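Local coordinates for protein quinone oxidoreductase (Coxiella burnetii, PDB 3TQH) that binds NADPH and probably uses it to reduce quinones, as a member of the medium-chain dehydrogenase/reductase superfamily, at residues K8-D13 with L21-T26; K33-I38 with Y111-P116; L37-A42 with E78-G83; K94-A99 with I120-K125; E206-A211 with G228-D233. One frame throughout, in Å; residues are numbered along the deposited sequence.

Contact 1. Residues K8-D13 with L21-T26; sequences KAIQFD and LKLVDT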
# COMPACT_ATOMS: atom_id res chain seq x y z
N LYS A 8 -11.77 3.34 21.32
CA LYS A 8 -11.30 4.56 20.66
C LYS A 8 -11.05 4.27 19.18
O LYS A 8 -10.49 3.22 18.83
CB LYS A 8 -10.01 5.07 21.31
CG LYS A 8 -10.10 5.27 22.83
CD LYS A 8 -8.74 5.68 23.43
CE LYS A 8 -8.80 5.92 24.94
NZ LYS A 8 -8.81 4.66 25.73
N ALA A 9 -11.47 5.19 18.32
CA ALA A 9 -11.27 5.06 16.88
C ALA A 9 -11.26 6.42 16.19
O ALA A 9 -11.89 7.36 16.66
CB ALA A 9 -12.36 4.19 16.29
N ILE A 10 -10.53 6.53 15.08
CA ILE A 10 -10.52 7.75 14.29
C ILE A 10 -11.69 7.71 13.32
O ILE A 10 -11.87 6.74 12.60
CB ILE A 10 -9.21 7.92 13.48
CG1 ILE A 10 -8.02 8.18 14.42
CG2 ILE A 10 -9.33 9.05 12.46
CD1 ILE A 10 -8.07 9.51 15.14
N GLN A 11 -12.51 8.75 13.34
CA GLN A 11 -13.59 8.87 12.37
C GLN A 11 -13.56 10.24 11.73
O GLN A 11 -12.88 11.14 12.22
CB GLN A 11 -14.94 8.63 13.03
CG GLN A 11 -15.26 7.14 13.17
CD GLN A 11 -16.53 6.86 13.95
OE1 GLN A 11 -16.80 5.71 14.26
NE2 GLN A 11 -17.30 7.89 14.26
N PHE A 12 -14.27 10.39 10.63
CA PHE A 12 -14.53 11.69 10.04
C PHE A 12 -16.02 11.78 9.71
O PHE A 12 -16.62 10.80 9.29
CB PHE A 12 -13.62 11.95 8.82
CG PHE A 12 -13.85 11.02 7.65
CD1 PHE A 12 -14.48 11.47 6.50
CD2 PHE A 12 -13.40 9.71 7.68
CE1 PHE A 12 -14.69 10.62 5.41
CE2 PHE A 12 -13.60 8.85 6.60
CZ PHE A 12 -14.25 9.31 5.46
N ASP A 13 -16.59 12.96 9.92
CA ASP A 13 -18.02 13.21 9.70
C ASP A 13 -18.29 13.81 8.33
O ASP A 13 -19.42 13.76 7.83
CB ASP A 13 -18.56 14.15 10.78
CG ASP A 13 -18.48 13.56 12.17
OD1 ASP A 13 -17.74 12.57 12.36
OD2 ASP A 13 -19.15 14.09 13.09
N LEU A 21 -10.48 14.62 10.79
CA LEU A 21 -10.25 13.40 11.55
C LEU A 21 -10.39 13.67 13.04
O LEU A 21 -9.85 14.65 13.54
CB LEU A 21 -8.86 12.85 11.27
CG LEU A 21 -8.57 12.36 9.85
CD1 LEU A 21 -7.20 11.71 9.81
CD2 LEU A 21 -9.61 11.38 9.39
N LYS A 22 -11.12 12.80 13.74
CA LYS A 22 -11.34 12.96 15.18
C LYS A 22 -11.13 11.63 15.90
O LYS A 22 -11.52 10.57 15.40
CB LYS A 22 -12.77 13.44 15.46
CG LYS A 22 -13.29 14.50 14.51
CD LYS A 22 -14.66 15.02 14.94
CE LYS A 22 -15.78 14.04 14.61
NZ LYS A 22 -16.98 14.27 15.46
N LEU A 23 -10.50 11.70 17.08
CA LEU A 23 -10.42 10.54 17.97
C LEU A 23 -11.74 10.50 18.73
O LEU A 23 -12.07 11.42 19.45
CB LEU A 23 -9.23 10.67 18.94
CG LEU A 23 -8.87 9.43 19.76
CD1 LEU A 23 -8.35 8.32 18.86
CD2 LEU A 23 -7.84 9.77 20.82
N VAL A 24 -12.48 9.41 18.53
CA VAL A 24 -13.88 9.32 18.97
C VAL A 24 -14.12 8.02 19.73
O VAL A 24 -13.51 6.99 19.43
CB VAL A 24 -14.82 9.40 17.73
CG1 VAL A 24 -16.13 8.67 17.96
CG2 VAL A 24 -15.09 10.85 17.36
N ASP A 25 -14.99 8.09 20.73
CA ASP A 25 -15.50 6.90 21.40
C ASP A 25 -16.59 6.28 20.54
O ASP A 25 -17.52 6.97 20.10
CB ASP A 25 -16.06 7.24 22.78
CG ASP A 25 -14.98 7.36 23.84
OD1 ASP A 25 -13.92 6.72 23.70
OD2 ASP A 25 -15.21 8.10 24.83
N THR A 26 -16.48 4.98 20.29
CA THR A 26 -17.39 4.29 19.39
C THR A 26 -17.50 2.82 19.81
O THR A 26 -16.61 2.30 20.48
CB THR A 26 -16.88 4.40 17.94
OG1 THR A 26 -17.99 4.51 17.03
CG2 THR A 26 -15.98 3.21 17.56
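Ile10 forms a forked bump set against two leucines of the facing strand. With CG1 beside its backbone N (chi1 -68°) and CG2 on the carbonyl side, its two branches part: CD1 reaches Leu23 CD1 at 3.9 Å, while CG2 meets Leu21 CD2, also at 3.9 Å. CD1 thus fills the hollow over the carbonyl of Lys22, the residue between the two leucines. Leu21 CD2 has a second neighbour in Phe12 CB, at 4.1 Å, and is fitted between the two side chains of strand 8-12. The strands form an antiparallel beta hairpin in which Ala9 exchanges two backbone hydrogen bonds with Val24 and Gln11 exchanges two with Lys22. On the opposite face the relief is lower. The small Ala9 makes a shallow dip, and Thr26 CG2 lies 4.0 Å from Ala9 CB. The extended chain of Gln11 runs across Val24 at about a right angle and carries its OE1 to Thr26 OG1, which donates a hydrogen bond of 3.2 Å from 30° out of the amide carbonyl plane. Lys22 bends at chi3 (-77°), bringing NZ over the carboxylate of Asp13; the salt bridge from NZ to Asp13 OD2 spans 3.2 Å and enters from above the carboxylate plane. Ala300, Val301 and His304 of helix 300-308 back the apolar face around Leu21. The chemistry therefore divides into aliphatic packing around Ile10 and Leu21, turned toward that helix, and a few modest polar links on the Gln11 face and at the strand end, where the exposed salt bridge probably adds little strength.

Contact 2. Residues K33-I38 with Y111-P116; sequences KNQMLI and YVCASP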
# COMPACT_ATOMS: atom_id res chain seq x y z
N LYS A 33 -20.80 -14.98 12.49
CA LYS A 33 -20.35 -16.30 12.92
C LYS A 33 -19.13 -16.82 12.14
O LYS A 33 -18.44 -17.72 12.62
CB LYS A 33 -21.51 -17.30 12.82
CG LYS A 33 -22.71 -16.97 13.71
CD LYS A 33 -23.90 -17.91 13.44
CE LYS A 33 -25.06 -17.63 14.38
NZ LYS A 33 -26.28 -18.45 14.06
N ASN A 34 -18.86 -16.26 10.96
CA ASN A 34 -17.64 -16.60 10.20
C ASN A 34 -16.56 -15.52 10.23
O ASN A 34 -15.61 -15.57 9.45
CB ASN A 34 -17.98 -17.00 8.75
CG ASN A 34 -18.61 -15.87 7.94
OD1 ASN A 34 -18.66 -14.72 8.37
ND2 ASN A 34 -19.08 -16.21 6.75
N GLN A 35 -16.69 -14.56 11.14
CA GLN A 35 -15.70 -13.50 11.31
C GLN A 35 -15.11 -13.52 12.73
O GLN A 35 -15.48 -14.37 13.54
CB GLN A 35 -16.34 -12.14 11.02
CG GLN A 35 -16.86 -12.00 9.60
CD GLN A 35 -17.42 -10.63 9.32
OE1 GLN A 35 -16.85 -9.86 8.55
NE2 GLN A 35 -18.53 -10.30 9.95
N MSE A 36 -14.19 -12.60 13.01
CA MSE A 36 -13.54 -12.52 14.32
C MSE A 36 -13.35 -11.08 14.77
O MSE A 36 -13.43 -10.16 13.96
CB MSE A 36 -12.18 -13.24 14.29
CG MSE A 36 -11.18 -12.63 13.32
SE MSE A 36 -9.77 -13.86 12.73
CE MSE A 36 -10.89 -15.33 12.11
N LEU A 37 -13.11 -10.88 16.06
CA LEU A 37 -12.77 -9.57 16.61
C LEU A 37 -11.30 -9.56 17.00
O LEU A 37 -10.83 -10.45 17.70
CB LEU A 37 -13.65 -9.25 17.82
CG LEU A 37 -13.60 -7.81 18.35
CD1 LEU A 37 -14.21 -6.83 17.36
CD2 LEU A 37 -14.30 -7.72 19.69
N ILE A 38 -10.58 -8.54 16.53
CA ILE A 38 -9.14 -8.42 16.73
C ILE A 38 -8.80 -7.21 17.59
O ILE A 38 -9.25 -6.11 17.31
CB ILE A 38 -8.40 -8.22 15.38
CG1 ILE A 38 -8.80 -9.29 14.35
CG2 ILE A 38 -6.89 -8.24 15.59
CD1 ILE A 38 -8.42 -10.69 14.73
N TYR A 111 -10.01 -1.90 17.88
CA TYR A 111 -10.55 -3.21 17.50
C TYR A 111 -11.04 -3.19 16.06
O TYR A 111 -11.62 -2.20 15.61
CB TYR A 111 -11.70 -3.62 18.42
CG TYR A 111 -11.30 -3.79 19.86
CD1 TYR A 111 -10.90 -5.03 20.35
CD2 TYR A 111 -11.30 -2.71 20.74
CE1 TYR A 111 -10.51 -5.19 21.68
CE2 TYR A 111 -10.92 -2.85 22.06
CZ TYR A 111 -10.53 -4.09 22.53
OH TYR A 111 -10.15 -4.23 23.85
N VAL A 112 -10.81 -4.29 15.35
CA VAL A 112 -11.37 -4.46 14.01
C VAL A 112 -12.05 -5.82 13.87
O VAL A 112 -11.73 -6.77 14.60
CB VAL A 112 -10.30 -4.31 12.90
CG1 VAL A 112 -9.69 -2.93 12.95
CG2 VAL A 112 -9.23 -5.40 13.02
N CYS A 113 -12.99 -5.89 12.94
CA CYS A 113 -13.63 -7.14 12.55
C CYS A 113 -12.95 -7.60 11.27
O CYS A 113 -12.70 -6.80 10.38
CB CYS A 113 -15.13 -6.92 12.32
SG CYS A 113 -15.99 -8.28 11.54
N ALA A 114 -12.65 -8.89 11.18
CA ALA A 114 -11.99 -9.44 10.00
C ALA A 114 -12.42 -10.88 9.70
O ALA A 114 -12.82 -11.63 10.60
CB ALA A 114 -10.49 -9.37 10.15
N SER A 115 -12.34 -11.24 8.42
CA SER A 115 -12.59 -12.59 7.96
C SER A 115 -11.28 -13.36 8.01
O SER A 115 -10.22 -12.78 7.81
CB SER A 115 -13.14 -12.56 6.53
OG SER A 115 -13.27 -13.86 5.99
N PRO A 116 -11.34 -14.68 8.27
CA PRO A 116 -10.10 -15.47 8.21
C PRO A 116 -9.47 -15.52 6.82
O PRO A 116 -8.30 -15.90 6.69
CB PRO A 116 -10.56 -16.88 8.63
CG PRO A 116 -12.04 -16.88 8.46
CD PRO A 116 -12.49 -15.48 8.72
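Strands 36-38 and 111-114 run antiparallel, their axes 4.7 Å apart at closest and their directions 151° apart, with Met36 paired to Ala114 and Ile38 to Val112 through two backbone hydrogen bonds each. The pairing belongs to the curled beta-sheet of the GroES-like domain, the fold that medium-chain dehydrogenases and reductases carry beside their nucleotide-binding domain. The shorter bond of each pair, Met36 N to Ala114 O and Ile38 N to Val112 O, measures 2.9 Å. Between them, Cys113 CA also directs its hydrogen at Met36 O.

On the buried face, Ile38 and Val112 overlap obliquely, Val112 CG2 lying 3.8 Å from Ile38 CB; Phe75 and Val79 of strand 74-82 touch Ile38 as well. The other face carries Leu37 and Cys113, and Leu37 CD1 comes to 4.2 Å from Tyr111 CB. Just before Met36, Gln35 packs its CB 3.9 Å from Cys113 SG.

Met36 is a selenomethionine whose CG sits between its backbone N and carbonyl carbon (chi1 62°), 3.3 Å from Ala114 O. The bend at its selenium then turns the terminal methyl to the proline ring, where Met36 CE lies 3.8 Å from both Pro116 CB and Pro116 CD.

Contact 3. Residues L37-A42 with E78-G83; sequences LIKVHA and EVIELG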
# COMPACT_ATOMS: atom_id res chain seq x y z
N LEU A 37 -13.11 -10.88 16.06
CA LEU A 37 -12.77 -9.57 16.61
C LEU A 37 -11.30 -9.56 17.00
O LEU A 37 -10.83 -10.45 17.70
CB LEU A 37 -13.65 -9.25 17.82
CG LEU A 37 -13.60 -7.81 18.35
CD1 LEU A 37 -14.21 -6.83 17.36
CD2 LEU A 37 -14.30 -7.72 19.69
N ILE A 38 -10.58 -8.54 16.53
CA ILE A 38 -9.14 -8.42 16.73
C ILE A 38 -8.80 -7.21 17.59
O ILE A 38 -9.25 -6.11 17.31
CB ILE A 38 -8.40 -8.22 15.38
CG1 ILE A 38 -8.80 -9.29 14.35
CG2 ILE A 38 -6.89 -8.24 15.59
CD1 ILE A 38 -8.42 -10.69 14.73
N LYS A 39 -8.00 -7.41 18.64
CA LYS A 39 -7.40 -6.29 19.36
C LYS A 39 -6.21 -5.77 18.54
O LYS A 39 -5.24 -6.50 18.34
CB LYS A 39 -6.93 -6.73 20.75
CG LYS A 39 -6.26 -5.64 21.58
CD LYS A 39 -5.44 -6.21 22.75
CE LYS A 39 -6.31 -6.57 23.94
NZ LYS A 39 -5.51 -6.73 25.19
N VAL A 40 -6.30 -4.53 18.06
CA VAL A 40 -5.29 -3.97 17.16
C VAL A 40 -4.04 -3.51 17.89
O VAL A 40 -4.11 -2.74 18.84
CB VAL A 40 -5.86 -2.79 16.33
CG1 VAL A 40 -4.78 -2.18 15.43
CG2 VAL A 40 -7.04 -3.25 15.48
N HIS A 41 -2.88 -3.99 17.43
CA HIS A 41 -1.59 -3.55 17.95
C HIS A 41 -0.98 -2.47 17.05
O HIS A 41 -0.36 -1.53 17.55
CB HIS A 41 -0.64 -4.74 18.09
CG HIS A 41 -0.89 -5.56 19.33
ND1 HIS A 41 0.05 -5.69 20.33
CD2 HIS A 41 -1.98 -6.25 19.73
CE1 HIS A 41 -0.45 -6.45 21.29
NE2 HIS A 41 -1.68 -6.80 20.96
N ALA A 42 -1.17 -2.60 15.74
CA ALA A 42 -0.63 -1.64 14.78
C ALA A 42 -1.51 -1.52 13.54
O ALA A 42 -2.19 -2.48 13.15
CB ALA A 42 0.79 -2.03 14.40
N GLU A 78 -4.15 -9.10 17.85
CA GLU A 78 -4.47 -10.36 18.53
C GLU A 78 -5.96 -10.68 18.40
O GLU A 78 -6.80 -9.80 18.58
CB GLU A 78 -4.07 -10.27 20.00
CG GLU A 78 -4.21 -11.58 20.79
CD GLU A 78 -3.90 -11.43 22.28
OE1 GLU A 78 -3.85 -10.27 22.78
OE2 GLU A 78 -3.72 -12.47 22.97
N VAL A 79 -6.28 -11.94 18.09
CA VAL A 79 -7.66 -12.40 18.01
C VAL A 79 -8.24 -12.52 19.41
O VAL A 79 -7.70 -13.25 20.25
CB VAL A 79 -7.77 -13.75 17.29
CG1 VAL A 79 -9.22 -14.23 17.26
CG2 VAL A 79 -7.21 -13.65 15.87
N ILE A 80 -9.33 -11.81 19.67
CA ILE A 80 -9.93 -11.73 21.00
C ILE A 80 -11.25 -12.47 21.09
O ILE A 80 -11.55 -13.10 22.10
CB ILE A 80 -10.13 -10.25 21.42
CG1 ILE A 80 -8.78 -9.59 21.69
CG2 ILE A 80 -10.98 -10.15 22.67
CD1 ILE A 80 -7.94 -10.30 22.72
N GLU A 81 -12.06 -12.38 20.03
CA GLU A 81 -13.32 -13.11 19.95
C GLU A 81 -13.42 -13.77 18.58
O GLU A 81 -12.90 -13.26 17.58
CB GLU A 81 -14.50 -12.17 20.22
CG GLU A 81 -14.42 -11.51 21.61
CD GLU A 81 -15.66 -10.70 22.00
OE1 GLU A 81 -16.80 -11.15 21.76
OE2 GLU A 81 -15.48 -9.61 22.59
N LEU A 82 -14.07 -14.93 18.55
CA LEU A 82 -14.25 -15.71 17.33
C LEU A 82 -15.72 -16.03 17.12
O LEU A 82 -16.46 -16.28 18.08
CB LEU A 82 -13.46 -17.02 17.41
CG LEU A 82 -12.05 -17.02 16.83
CD1 LEU A 82 -11.41 -18.39 16.99
CD2 LEU A 82 -12.08 -16.63 15.37
N GLY A 83 -16.14 -16.03 15.86
CA GLY A 83 -17.48 -16.47 15.50
C GLY A 83 -17.62 -17.97 15.70
O GLY A 83 -16.62 -18.69 15.77
O HOH W 1 -4.99 -9.93 25.52
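The carbonyl oxygen of Leu37 is gripped by two successive amides of the facing strand: Ile80 N donates to Leu37 O at 2.8 Å, almost straight at the hydrogen (170°), and Glu81 N adds a longer bond of 3.3 Å. Glu81 O in turn accepts from Leu37 N at 2.8 Å, with the donor 36° above the carbonyl plane. Further along, Lys39 and Glu78 bond to each other through both backbone groups, the shorter bond running 2.7 Å from Lys39 N to Glu78 O.

Two residues, Ile80 and Glu81, facing the single Leu37 make a classic beta bulge, which shifts the register by one residue between the antiparallel strands 36-44 and 74-82 in the mixed sheet of the GroES-like domain. The extra residue, Ile80, has its CG1 beside its own backbone N (chi1 -70°) and lays that branch against Lys39, with Ile80 CG1 3.5 Å from Lys39 CB. Leu37 and Glu81 lie side by side; the carboxylate of Glu81 passes along the leucine methyl CD2 and is held through OE1 by the hydroxyl of Tyr31. On the other face Ile38 crosses Val79, with Ile38 CD1 only 3.4 Å from Val79 CG2, a tight apolar fit.

The charged ends of Lys39 and Glu78 are too far apart for a salt bridge, and a water spans the gap, accepting from Lys39 NZ at 3.3 Å and donating to Glu78 OE1 at 3.0 Å. The imidazole of His41 stands near the same glutamate and stacks on Phe128.

Contact 4. Residues K94-A99 with I120-K125; sequences KVMGIA and IQKLEK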
# COMPACT_ATOMS: atom_id res chain seq x y z
N LYS A 94 -1.74 -14.28 17.08
CA LYS A 94 -1.24 -13.01 16.56
C LYS A 94 -1.42 -13.02 15.05
O LYS A 94 -0.95 -13.94 14.37
CB LYS A 94 0.22 -12.80 16.95
CG LYS A 94 0.46 -12.82 18.47
CD LYS A 94 1.95 -12.65 18.83
CE LYS A 94 2.17 -12.73 20.34
NZ LYS A 94 3.57 -13.11 20.69
N VAL A 95 -2.10 -12.01 14.52
CA VAL A 95 -2.48 -11.99 13.11
C VAL A 95 -2.19 -10.66 12.43
O VAL A 95 -2.01 -9.62 13.07
CB VAL A 95 -3.98 -12.31 12.92
CG1 VAL A 95 -4.28 -13.74 13.40
CG2 VAL A 95 -4.85 -11.29 13.63
N MSE A 96 -2.17 -10.71 11.10
CA MSE A 96 -1.89 -9.55 10.26
C MSE A 96 -2.70 -9.68 8.98
O MSE A 96 -2.90 -10.78 8.47
CB MSE A 96 -0.39 -9.48 9.94
CG MSE A 96 0.20 -10.82 9.50
SE MSE A 96 2.06 -10.72 8.94
CE MSE A 96 1.92 -9.27 7.62
N GLY A 97 -3.17 -8.55 8.46
CA GLY A 97 -3.94 -8.58 7.24
C GLY A 97 -4.68 -7.30 6.94
O GLY A 97 -4.24 -6.20 7.33
N ILE A 98 -5.79 -7.46 6.23
CA ILE A 98 -6.60 -6.36 5.73
C ILE A 98 -8.00 -6.51 6.31
O ILE A 98 -8.54 -7.61 6.34
CB ILE A 98 -6.73 -6.40 4.17
CG1 ILE A 98 -5.36 -6.49 3.50
CG2 ILE A 98 -7.48 -5.17 3.66
CD1 ILE A 98 -4.50 -5.31 3.77
N ALA A 99 -8.59 -5.40 6.74
CA ALA A 99 -9.95 -5.43 7.28
C ALA A 99 -10.83 -4.38 6.61
O ALA A 99 -10.40 -3.24 6.39
CB ALA A 99 -9.92 -5.24 8.79
N ILE A 120 -3.45 -13.51 7.91
CA ILE A 120 -2.58 -14.66 8.14
C ILE A 120 -2.00 -14.60 9.56
O ILE A 120 -2.11 -13.57 10.24
CB ILE A 120 -1.43 -14.78 7.09
CG1 ILE A 120 -0.48 -13.58 7.16
CG2 ILE A 120 -2.01 -14.91 5.68
CD1 ILE A 120 0.84 -13.83 6.45
N GLN A 121 -1.39 -15.69 10.01
CA GLN A 121 -0.66 -15.71 11.28
C GLN A 121 0.57 -14.83 11.12
O GLN A 121 1.31 -14.99 10.15
CB GLN A 121 -0.21 -17.13 11.64
CG GLN A 121 -1.33 -18.15 11.83
CD GLN A 121 -2.18 -17.88 13.06
OE1 GLN A 121 -1.67 -17.68 14.16
NE2 GLN A 121 -3.50 -17.87 12.87
N LYS A 122 0.77 -13.88 12.03
CA LYS A 122 2.02 -13.12 12.07
C LYS A 122 3.16 -14.05 12.46
O LYS A 122 3.06 -14.79 13.44
CB LYS A 122 1.94 -11.96 13.07
CG LYS A 122 3.21 -11.09 13.12
CD LYS A 122 3.22 -10.07 14.26
CE LYS A 122 3.55 -10.68 15.62
NZ LYS A 122 4.92 -11.27 15.68
N LEU A 123 4.24 -14.03 11.69
CA LEU A 123 5.45 -14.76 12.05
C LEU A 123 6.04 -14.17 13.33
O LEU A 123 5.93 -12.97 13.57
CB LEU A 123 6.47 -14.70 10.90
CG LEU A 123 6.13 -15.59 9.70
CD1 LEU A 123 6.99 -15.24 8.51
CD2 LEU A 123 6.27 -17.07 10.07
N GLU A 124 6.64 -15.02 14.17
CA GLU A 124 7.16 -14.57 15.47
C GLU A 124 8.22 -13.47 15.33
O GLU A 124 8.21 -12.50 16.10
CB GLU A 124 7.71 -15.77 16.28
CG GLU A 124 8.73 -15.44 17.38
CD GLU A 124 8.18 -14.61 18.55
OE1 GLU A 124 7.17 -13.87 18.38
OE2 GLU A 124 8.78 -14.69 19.65
N LYS A 125 9.10 -13.61 14.34
CA LYS A 125 10.20 -12.66 14.15
C LYS A 125 9.73 -11.27 13.71
O LYS A 125 10.45 -10.29 13.90
CB LYS A 125 11.21 -13.21 13.13
CG LYS A 125 11.94 -14.45 13.59
CD LYS A 125 13.10 -14.12 14.52
CE LYS A 125 14.32 -13.64 13.75
NZ LYS A 125 15.52 -13.53 14.63
O HOH W 2 4.64 -15.24 18.49
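Met96, a selenomethionine, and Ile120 share an uncommon first torsion: chi1 of 46° and 64° places Met96 CG and Ile120 CG1 each between the backbone N and the carbonyl carbon of its own residue. The two side chains consequently run side by side in the same direction, with Met96 CG 3.7 Å from Ile120 CG1 and the selenium passing close to Lys122 CA. Their backbones form a hydrogen-bonded antiparallel pair, Ile120 N to Met96 O at 2.8 Å and Met96 N to Ile120 O at 3.0 Å. Two residues away on each segment, Lys122 N donates to Lys94 O at 2.9 Å from above the carbonyl plane.

Lys122 curls back through bends at chi3 and chi4, and its NZ donates to Leu126 O, its main polar partner, and to Leu123 O at 2.9 Å; the ammonium also makes a cation-pi contact with Phe128. Lys122 CE crosses the aliphatic chain of Lys94, 4.1 Å from Lys94 CD. Lys94 NZ stays beyond salt-bridge range of Glu124, joined to its OE1 by a water.

Strand 94-98 is an inner strand of the GroES-like domain's sheet, flanked by strands 119-121 and 74-82, while Ala131 of helix 128-133 covers Met96 and helix 272-283 packs against Ile120 through Ile272 and Leu275.

Contact 5. Residues E206-A211 with G228-D233; sequences EDFLLA and GIQSID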
# COMPACT_ATOMS: atom_id res chain seq x y z
N GLU A 206 15.20 17.21 -14.66
CA GLU A 206 14.88 17.10 -16.08
C GLU A 206 13.78 16.07 -16.31
O GLU A 206 13.45 15.29 -15.42
CB GLU A 206 16.12 16.69 -16.89
CG GLU A 206 16.58 15.24 -16.66
CD GLU A 206 17.69 14.79 -17.61
OE1 GLU A 206 18.03 15.53 -18.57
OE2 GLU A 206 18.22 13.67 -17.39
N ASP A 207 13.22 16.10 -17.52
CA ASP A 207 12.27 15.10 -17.98
C ASP A 207 12.90 13.72 -17.80
O ASP A 207 13.99 13.46 -18.31
CB ASP A 207 11.93 15.37 -19.46
CG ASP A 207 11.02 14.30 -20.08
OD1 ASP A 207 10.36 13.52 -19.35
OD2 ASP A 207 10.96 14.26 -21.34
N PHE A 208 12.24 12.85 -17.04
CA PHE A 208 12.79 11.54 -16.72
C PHE A 208 13.06 10.71 -17.97
O PHE A 208 13.96 9.86 -17.96
CB PHE A 208 11.90 10.77 -15.74
CG PHE A 208 10.60 10.30 -16.33
CD1 PHE A 208 10.52 9.08 -17.00
CD2 PHE A 208 9.46 11.08 -16.22
CE1 PHE A 208 9.33 8.65 -17.56
CE2 PHE A 208 8.26 10.65 -16.77
CZ PHE A 208 8.20 9.43 -17.45
N LEU A 209 12.29 10.94 -19.04
CA LEU A 209 12.51 10.23 -20.30
C LEU A 209 13.92 10.47 -20.84
O LEU A 209 14.56 9.55 -21.35
CB LEU A 209 11.48 10.64 -21.35
CG LEU A 209 10.03 10.22 -21.12
CD1 LEU A 209 9.15 10.72 -22.27
CD2 LEU A 209 9.90 8.71 -20.97
N LEU A 210 14.41 11.71 -20.72
CA LEU A 210 15.73 12.08 -21.22
C LEU A 210 16.85 11.35 -20.50
O LEU A 210 17.90 11.09 -21.08
CB LEU A 210 15.95 13.59 -21.10
CG LEU A 210 15.02 14.48 -21.94
CD1 LEU A 210 15.26 15.94 -21.59
CD2 LEU A 210 15.22 14.23 -23.43
N ALA A 211 16.63 11.02 -19.23
CA ALA A 211 17.61 10.31 -18.42
C ALA A 211 17.67 8.81 -18.73
O ALA A 211 18.65 8.15 -18.37
CB ALA A 211 17.31 10.54 -16.93
N GLY A 228 2.49 8.79 -15.82
CA GLY A 228 2.13 7.52 -16.43
C GLY A 228 2.03 7.61 -17.93
O GLY A 228 2.55 6.75 -18.64
N ILE A 229 1.35 8.65 -18.43
CA ILE A 229 1.23 8.88 -19.87
C ILE A 229 2.61 9.03 -20.52
O ILE A 229 2.88 8.42 -21.55
CB ILE A 229 0.42 10.16 -20.20
CG1 ILE A 229 -1.02 10.05 -19.70
CG2 ILE A 229 0.43 10.44 -21.71
CD1 ILE A 229 -1.72 8.77 -20.09
N GLN A 230 3.46 9.84 -19.91
CA GLN A 230 4.81 10.08 -20.41
C GLN A 230 5.62 8.78 -20.46
O GLN A 230 6.41 8.60 -21.37
CB GLN A 230 5.54 11.10 -19.53
CG GLN A 230 5.36 12.56 -19.94
CD GLN A 230 6.64 13.17 -20.50
OE1 GLN A 230 7.58 13.47 -19.76
NE2 GLN A 230 6.69 13.34 -21.82
N SER A 231 5.40 7.89 -19.50
CA SER A 231 6.18 6.66 -19.37
C SER A 231 6.01 5.71 -20.55
O SER A 231 6.89 4.91 -20.83
CB SER A 231 5.81 5.92 -18.07
OG SER A 231 6.03 6.75 -16.94
N ILE A 232 4.88 5.81 -21.23
CA ILE A 232 4.60 5.00 -22.41
C ILE A 232 5.69 5.15 -23.49
O ILE A 232 6.03 4.17 -24.17
CB ILE A 232 3.21 5.35 -23.00
CG1 ILE A 232 2.10 5.04 -21.98
CG2 ILE A 232 2.95 4.60 -24.29
CD1 ILE A 232 0.78 5.71 -22.29
N ASP A 233 6.24 6.36 -23.63
CA ASP A 233 7.27 6.64 -24.65
C ASP A 233 8.59 5.88 -24.46
O ASP A 233 9.38 5.80 -25.40
CB ASP A 233 7.57 8.14 -24.69
CG ASP A 233 6.41 8.98 -25.23
OD1 ASP A 233 5.65 8.49 -26.08
OD2 ASP A 233 6.29 10.16 -24.79
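Van der Waals contacts of two apolar side chains, Phe208 and Leu209, against helix 225-231 make up much of the contact, several of them to polar atoms. Leu209 points at that helix and its two methyls straddle the carbonyl oxygen of Gln230, with Leu209 CD2 3.5 Å and Leu209 CD1 3.6 Å from Gln230 O. CD1 also lies 3.9 Å from Asp233 CB. The phenyl ring stands deeper. Its chi1 of 70° places CG between the backbone N and the carbonyl carbon and sends the far end of the ring into the other segment, where Phe208 CZ lies 3.8 Å from Gln230 CB and 3.5 Å from Ser231 OG. Ser231 N approaches in the plane of the ring at its edge.

Among the polar groups, Asp207 is the N-cap of the short, weakly bonded helix 208-211, its OD1 accepting a weak bond of 3.2 Å from Leu209 N. Ser231 OG is hydrogen-bonded outside the two segments, to Val227 O and His159 NE2.

The contact joins two helical pieces beside the Rossmann-type sheet, and the side chain of Phe208 comes within about 5 Å of that of Tyr203, which binds NADPH. This chemistry suggests that apolar side chains fitted against a helix do much of the joining, while His159, bonded to Ser231 and edge-to-face with Phe208, links the two sides.

Contacts 2, 3 and 4 lie in one sheet of the GroES-like domain: contacts 2 and 3 both use strand 36-44, pairing it with strands 111-114 and 74-82, and share Leu37 and Ile38, while strand 74-82 carries contact 3 on to the strand 94-98 of contact 4. Val95 packs on both Ile38 and Val79, giving the three a common buried core, whereas the water-bridged lysine-glutamate pairs of contacts 3 and 4 lie toward the surface. Contact 1 is a separate hairpin with many exposed residues, carrying the one salt bridge across any of the contacts. Contact 5, about 42 Å from contact 1 between centres, belongs to the nucleotide-binding domain; side-chain packing there replaces the backbone hydrogen bonds of the others.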